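Local coordinates for pheromone cOB1/lipoprotein, YaeC family (Enterococcus faecalis, PDB 4EF1) that probably binds methionine outside the membrane as the lipid-anchored receptor of an uptake system, and is also the precursor of the pheromone cOB1, at residues 84-88 with 116-121; 158-162 with 173-179. All blocks are in the same frame, centred on the assembly; numbering follows the deposited sequence. Where two conformers were deposited one is given.

Interaction 1. Residues 84-88 with 116-121; sequences EPVGL and RVLTIL. With MSE (selenomethionine), chain C.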
loop_
_atom_site.group_PDB
_atom_site.type_symbol
_atom_site.label_atom_id
_atom_site.label_comp_id
_atom_site.label_asym_id
_atom_site.label_seq_id
_atom_site.Cartn_x
_atom_site.Cartn_y
_atom_site.Cartn_z
ATOM N N GLU A 84 4.645 -0.701 -3.541
ATOM C CA GLU A 84 4.311 0.695 -3.832
ATOM C C GLU A 84 5.158 1.609 -2.912
ATOM O O GLU A 84 4.669 2.030 -1.845
ATOM C CB GLU A 84 2.837 0.943 -3.506
ATOM C CG GLU A 84 1.888 0.224 -4.395
ATOM C CD GLU A 84 0.431 0.531 -4.076
ATOM O OE1 GLU A 84 0.083 1.495 -3.291
ATOM O OE2 GLU A 84 -0.364 -0.235 -4.637
ATOM N N PRO A 85 6.411 1.897 -3.315
ATOM C CA PRO A 85 7.268 2.800 -2.539
ATOM C C PRO A 85 6.492 4.070 -2.251
ATOM O O PRO A 85 5.993 4.726 -3.186
ATOM C CB PRO A 85 8.463 3.048 -3.478
ATOM C CG PRO A 85 8.483 1.861 -4.371
ATOM C CD PRO A 85 7.045 1.521 -4.584
ATOM N N VAL A 86 6.311 4.354 -0.968
ATOM C CA VAL A 86 5.444 5.429 -0.520
ATOM C C VAL A 86 6.205 6.775 -0.491
ATOM O O VAL A 86 7.404 6.862 -0.171
ATOM C CB VAL A 86 4.853 5.088 0.868
ATOM C CG1 VAL A 86 5.942 5.155 1.942
ATOM C CG2 VAL A 86 3.652 5.973 1.200
ATOM N N GLY A 87 5.495 7.823 -0.868
ATOM C CA GLY A 87 6.051 9.165 -0.861
ATOM C C GLY A 87 5.430 10.160 0.099
ATOM O O GLY A 87 4.271 10.010 0.529
ATOM N N LEU A 88 6.232 11.176 0.403
ATOM C CA LEU A 88 5.799 12.377 1.089
ATOM C C LEU A 88 5.641 13.403 -0.023
ATOM O O LEU A 88 6.538 13.543 -0.872
ATOM C CB LEU A 88 6.820 12.883 2.124
ATOM C CG LEU A 88 6.877 12.246 3.516
ATOM C CD1 LEU A 88 8.175 12.707 4.185
ATOM C CD2 LEU A 88 5.647 12.544 4.381
ATOM N N ARG A 116 7.247 3.699 7.817
ATOM C CA ARG A 116 7.632 4.113 6.481
ATOM C C ARG A 116 7.983 5.611 6.409
ATOM O O ARG A 116 8.962 5.972 5.789
ATOM C CB ARG A 116 6.524 3.766 5.502
ATOM C CG ARG A 116 6.077 2.299 5.522
ATOM C CD ARG A 116 4.971 1.954 4.564
ATOM N NE ARG A 116 5.393 1.764 3.170
ATOM C CZ ARG A 116 4.553 1.511 2.175
ATOM N NH1 ARG A 116 3.250 1.326 2.417
ATOM N NH2 ARG A 116 5.020 1.350 0.953
ATOM N N VAL A 117 7.176 6.477 7.015
ATOM C CA VAL A 117 7.521 7.899 7.092
ATOM C C VAL A 117 8.762 8.074 7.977
ATOM O O VAL A 117 9.636 8.893 7.670
ATOM C CB VAL A 117 6.353 8.791 7.581
ATOM C CG1 VAL A 117 6.158 8.623 9.093
ATOM C CG2 VAL A 117 6.620 10.263 7.216
ATOM N N LEU A 118 8.857 7.279 9.062
ATOM C CA LEU A 118 10.024 7.315 9.928
ATOM C C LEU A 118 11.318 6.902 9.161
ATOM O O LEU A 118 12.341 7.570 9.335
ATOM C CB LEU A 118 9.811 6.446 11.184
ATOM C CG LEU A 118 8.756 6.931 12.197
ATOM C CD1 LEU A 118 8.659 6.013 13.401
ATOM C CD2 LEU A 118 9.069 8.331 12.680
ATOM N N THR A 119 11.256 5.843 8.315
ATOM C CA THR A 119 12.422 5.423 7.521
ATOM C C THR A 119 12.756 6.505 6.474
ATOM O O THR A 119 13.924 6.761 6.187
ATOM C CB THR A 119 12.262 4.075 6.756
ATOM O OG1 THR A 119 11.339 4.200 5.661
ATOM C CG2 THR A 119 11.875 2.916 7.688
ATOM N N ILE A 120 11.742 7.132 5.900
ATOM C CA ILE A 120 12.006 8.209 4.912
ATOM C C ILE A 120 12.798 9.368 5.609
ATOM O O ILE A 120 13.831 9.786 5.137
ATOM C CB ILE A 120 10.722 8.716 4.243
ATOM C CG1 ILE A 120 10.160 7.663 3.281
ATOM C CG2 ILE A 120 10.956 10.084 3.551
ATOM C CD1 ILE A 120 8.734 7.931 2.858
ATOM N N LEU A 121 12.302 9.824 6.763
ATOM C CA LEU A 121 12.925 10.919 7.483
ATOM C C LEU A 121 14.353 10.532 8.014
ATOM O O LEU A 121 15.269 11.366 7.986
ATOM C CB LEU A 121 12.010 11.431 8.610
ATOM C CG LEU A 121 10.692 12.037 8.101
ATOM C CD1 LEU A 121 9.724 12.245 9.249
ATOM C CD2 LEU A 121 10.909 13.299 7.246
HETATM N N MSE C 301 -1.502 -0.009 -1.605
HETATM C CA MSE C 301 -1.087 0.421 -0.210
HETATM C C MSE C 301 0.432 0.526 -0.048
HETATM O O MSE C 301 1.163 -0.363 -0.511
HETATM O OXT MSE C 301 0.938 1.466 0.623
HETATM C CB MSE C 301 -1.683 -0.483 0.869
HETATM C CG MSE C 301 -1.454 -0.021 2.313
HETATM SE SE MSE C 301 -2.003 -1.380 3.559
HETATM C CE MSE C 301 -3.974 -1.328 3.281
HETATM O O HOH W 1 3.709 -0.952 -0.785
#
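The guanidinium of Arg116 lies flat against Val86: CB of the valine stands 3.7 Å above the plane, off-centre toward the rim, and its CG1 covers the same face, 3.6 Å from Arg116 NE. At the edge, near the plane, sit two oxygens, the backbone O of Glu84 and the carboxylate OXT of the bound selenomethionine. The ligand bond is the straighter: Arg116 NH1 to OXT spans 2.9 Å with an N-H...O angle of 152°, whereas NH2 meets Glu84 O at 122°, a weak bond. The arginine chain bends at chi3 (79°), turning the guanidinium across the valine methyl. Salt bridges from NE to Glu195 and from NH1 to Asp113 further fix its rotation.

Glu84 takes the other end of the amino acid. Extended beyond CG, its chain brings OE1 to 2.8 Å from the ligand N, while OE2 is bonded to His82. Water 1 accepts from Glu84 N and lies 2.6 Å from the ligand O. Arginine at the carboxylate and glutamate at the amino group would match the two charges expected of a zwitterionic ligand, consistent with an amino-acid receptor.

Farther from the pocket the contact turns apolar. Ile120 CD1 packs on Val86 CG1; Leu88 and Ile120 run alongside one another head to tail, Leu88 CD1 3.9 Å from Ile120 CG2. The Leu88 side chain lies nearly perpendicular to that of Val117, its CD2 3.8 Å from Val117 CG2.

These residues place helix 114-123 against one side of the five-stranded mixed sheet. Strand 87-89 pairs there between 172-175 and 193-194, and Leu174 of 172-175 touches Val86, Leu88, Val117 and Ile120, while Leu121 reaches on to Ile127 of strand 127-129.

Interaction 2. Residues 158-162 with 173-179; sequences PAIMT and VLINSNF. With MSE (selenomethionine), chain C.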
loop_
_atom_site.group_PDB
_atom_site.type_symbol
_atom_site.label_atom_id
_atom_site.label_comp_id
_atom_site.label_asym_id
_atom_site.label_seq_id
_atom_site.Cartn_x
_atom_site.Cartn_y
_atom_site.Cartn_z
ATOM N N PRO A 158 -6.582 7.011 5.580
ATOM C CA PRO A 158 -5.809 6.906 4.386
ATOM C C PRO A 158 -6.463 7.453 3.098
ATOM O O PRO A 158 -5.768 8.045 2.259
ATOM C CB PRO A 158 -5.599 5.391 4.255
ATOM C CG PRO A 158 -5.560 4.901 5.647
ATOM C CD PRO A 158 -6.551 5.753 6.373
ATOM N N ALA A 159 -7.769 7.258 2.946
ATOM C CA ALA A 159 -8.502 7.774 1.770
ATOM C C ALA A 159 -8.569 9.313 1.696
ATOM O O ALA A 159 -8.919 9.853 0.662
ATOM C CB ALA A 159 -9.908 7.191 1.740
ATOM N N ILE A 160 -8.254 10.041 2.768
ATOM C CA ILE A 160 -8.354 11.511 2.671
ATOM C C ILE A 160 -6.986 12.219 2.579
ATOM O O ILE A 160 -6.938 13.440 2.489
ATOM C CB ILE A 160 -9.249 12.160 3.764
ATOM C CG1 ILE A 160 -8.487 12.381 5.082
ATOM C CG2 ILE A 160 -10.583 11.411 3.931
ATOM C CD1 ILE A 160 -8.931 13.606 5.845
HETATM N N MSE A 161 -5.900 11.466 2.496
HETATM C CA MSE A 161 -4.564 12.057 2.515
HETATM C C MSE A 161 -4.344 12.930 1.282
HETATM O O MSE A 161 -3.672 13.959 1.385
HETATM C CB MSE A 161 -3.464 11.005 2.654
HETATM C CG MSE A 161 -3.628 10.084 3.867
HETATM SE SE MSE A 161 -3.967 10.990 5.520
HETATM C CE MSE A 161 -2.335 12.030 5.585
ATOM N N THR A 162 -4.893 12.532 0.129
ATOM C CA THR A 162 -4.820 13.367 -1.057
ATOM C C THR A 162 -5.559 14.702 -0.895
ATOM O O THR A 162 -5.161 15.720 -1.491
ATOM C CB THR A 162 -5.305 12.638 -2.324
ATOM O OG1 THR A 162 -6.664 12.204 -2.172
ATOM C CG2 THR A 162 -4.383 11.415 -2.634
ATOM N N VAL A 173 2.709 15.565 3.347
ATOM C CA VAL A 173 1.663 14.570 3.540
ATOM C C VAL A 173 2.166 13.200 3.012
ATOM O O VAL A 173 2.636 13.138 1.887
ATOM C CB VAL A 173 0.355 14.999 2.796
ATOM C CG1 VAL A 173 -0.817 14.036 3.060
ATOM C CG2 VAL A 173 -0.089 16.412 3.228
ATOM N N LEU A 174 2.113 12.131 3.826
ATOM C CA LEU A 174 2.371 10.742 3.321
ATOM C C LEU A 174 1.095 10.199 2.641
ATOM O O LEU A 174 0.058 10.132 3.279
ATOM C CB LEU A 174 2.761 9.804 4.467
ATOM C CG LEU A 174 3.411 8.445 4.109
ATOM C CD1 LEU A 174 4.894 8.611 3.695
ATOM C CD2 LEU A 174 3.263 7.494 5.280
ATOM N N ILE A 175 1.167 9.853 1.361
ATOM C CA ILE A 175 0.021 9.384 0.599
ATOM C C ILE A 175 0.356 7.979 0.078
ATOM O O ILE A 175 1.350 7.827 -0.616
ATOM C CB ILE A 175 -0.300 10.291 -0.613
ATOM C CG1 ILE A 175 -0.471 11.773 -0.182
ATOM C CG2 ILE A 175 -1.507 9.732 -1.327
ATOM C CD1 ILE A 175 -0.704 12.721 -1.336
ATOM N N ASN A 176 -0.455 6.959 0.405
ATOM C CA ASN A 176 -0.210 5.621 -0.152
ATOM C C ASN A 176 -0.315 5.747 -1.685
ATOM O O ASN A 176 -1.181 6.446 -2.214
ATOM C CB ASN A 176 -1.214 4.558 0.358
ATOM C CG ASN A 176 -1.190 4.377 1.856
ATOM O OD1 ASN A 176 -1.920 5.074 2.577
ATOM N ND2 ASN A 176 -0.425 3.396 2.334
ATOM N N SER A 177 0.572 5.081 -2.397
ATOM C CA SER A 177 0.676 5.243 -3.865
ATOM C C SER A 177 -0.574 4.907 -4.643
ATOM O O SER A 177 -0.816 5.531 -5.667
ATOM C CB SER A 177 1.861 4.479 -4.417
ATOM O OG SER A 177 3.054 4.960 -3.849
ATOM N N ASN A 178 -1.372 3.956 -4.151
ATOM C CA ASN A 178 -2.633 3.606 -4.819
ATOM C C ASN A 178 -3.529 4.831 -4.940
ATOM O O ASN A 178 -4.057 5.132 -6.015
ATOM C CB ASN A 178 -3.340 2.399 -4.151
ATOM C CG ASN A 178 -3.962 2.711 -2.826
ATOM O OD1 ASN A 178 -3.276 2.768 -1.815
ATOM N ND2 ASN A 178 -5.295 2.934 -2.826
ATOM N N PHE A 179 -3.609 5.597 -3.860
ATOM C CA PHE A 179 -4.394 6.835 -3.860
ATOM C C PHE A 179 -3.707 7.954 -4.672
ATOM O O PHE A 179 -4.372 8.683 -5.431
ATOM C CB PHE A 179 -4.686 7.298 -2.430
ATOM C CG PHE A 179 -5.507 6.346 -1.631
ATOM C CD1 PHE A 179 -6.752 5.948 -2.067
ATOM C CD2 PHE A 179 -5.052 5.870 -0.405
ATOM C CE1 PHE A 179 -7.513 5.062 -1.308
ATOM C CE2 PHE A 179 -5.807 5.001 0.343
ATOM C CZ PHE A 179 -7.034 4.601 -0.099
HETATM N N MSE C 301 -1.502 -0.009 -1.605
HETATM C CA MSE C 301 -1.087 0.421 -0.210
HETATM C C MSE C 301 0.432 0.526 -0.048
HETATM O O MSE C 301 1.163 -0.363 -0.511
HETATM O OXT MSE C 301 0.938 1.466 0.623
HETATM C CB MSE C 301 -1.683 -0.483 0.869
HETATM C CG MSE C 301 -1.454 -0.021 2.313
HETATM SE SE MSE C 301 -2.003 -1.380 3.559
HETATM C CE MSE C 301 -3.974 -1.328 3.281
HETATM O O HOH W 2 -2.960 7.577 1.820
#
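The pocket for the bound selenomethionine takes two asparagines from the turn where strand 172-175 passes into helix 177-182, and segment 158-162 packs behind that turn. Asn176 ND2 gives the ligand OXT a bond of 2.9 Å at 165°, and donates also to Asp113; Asn178 OD1 receives the ligand N in a weak bond of 3.3 Å and another from Tyr41. Water 2 ties the second shell to the first: it donates to Pro158 O and to Asn176 OD1 (2.8 Å) and accepts from Asn176 N, fixing the amide's oxygen end.

In this periplasmic-binding-protein fold, 172-175 is the central strand of the five-stranded sheet, and the first turn of helix 161-166 packs along residues 173-175. The Phe179 ring is sandwiched: Ala159 CA makes a CH-pi contact over one face, 4.1 Å from the centroid and 17° off the normal, while Asn178 ND2 lies over the centre of the opposite face. Pro158 CB touches Phe179 CE2. Met161, a selenomethionine, curls at chi2 and chi3, which brings CE to 3.6 Å from Val173 CG1. Thr162 CG2 meets Ile175 CG2 at 3.6 Å, their side chains crossing at about a right angle.

Interactions 1 and 2, their centres about 12 Å apart, meet on one sheet and at one ligand. Strands 87-89 and 172-175 are antiparallel neighbours, joined by a probable hydrogen bond from Ile175 N to Gly87 O (3.2 Å). Nearer the pocket, Glu84 OE1 lies 3.0 Å from Asn178 N and Pro85 O 3.0 Å from Ser177 OG, both weak bonds, so segment 84-88 runs against the first turn of helix 177-182. The two contacts share the ligand's charged ends: OXT is held by Arg116 and Asn176, the amino group by Glu84 and, weakly, by Asn178. Asp113, bonded to both Arg116 and Asn176, couples the two carboxylate donors, and Asn203 adds a further bond to the ligand.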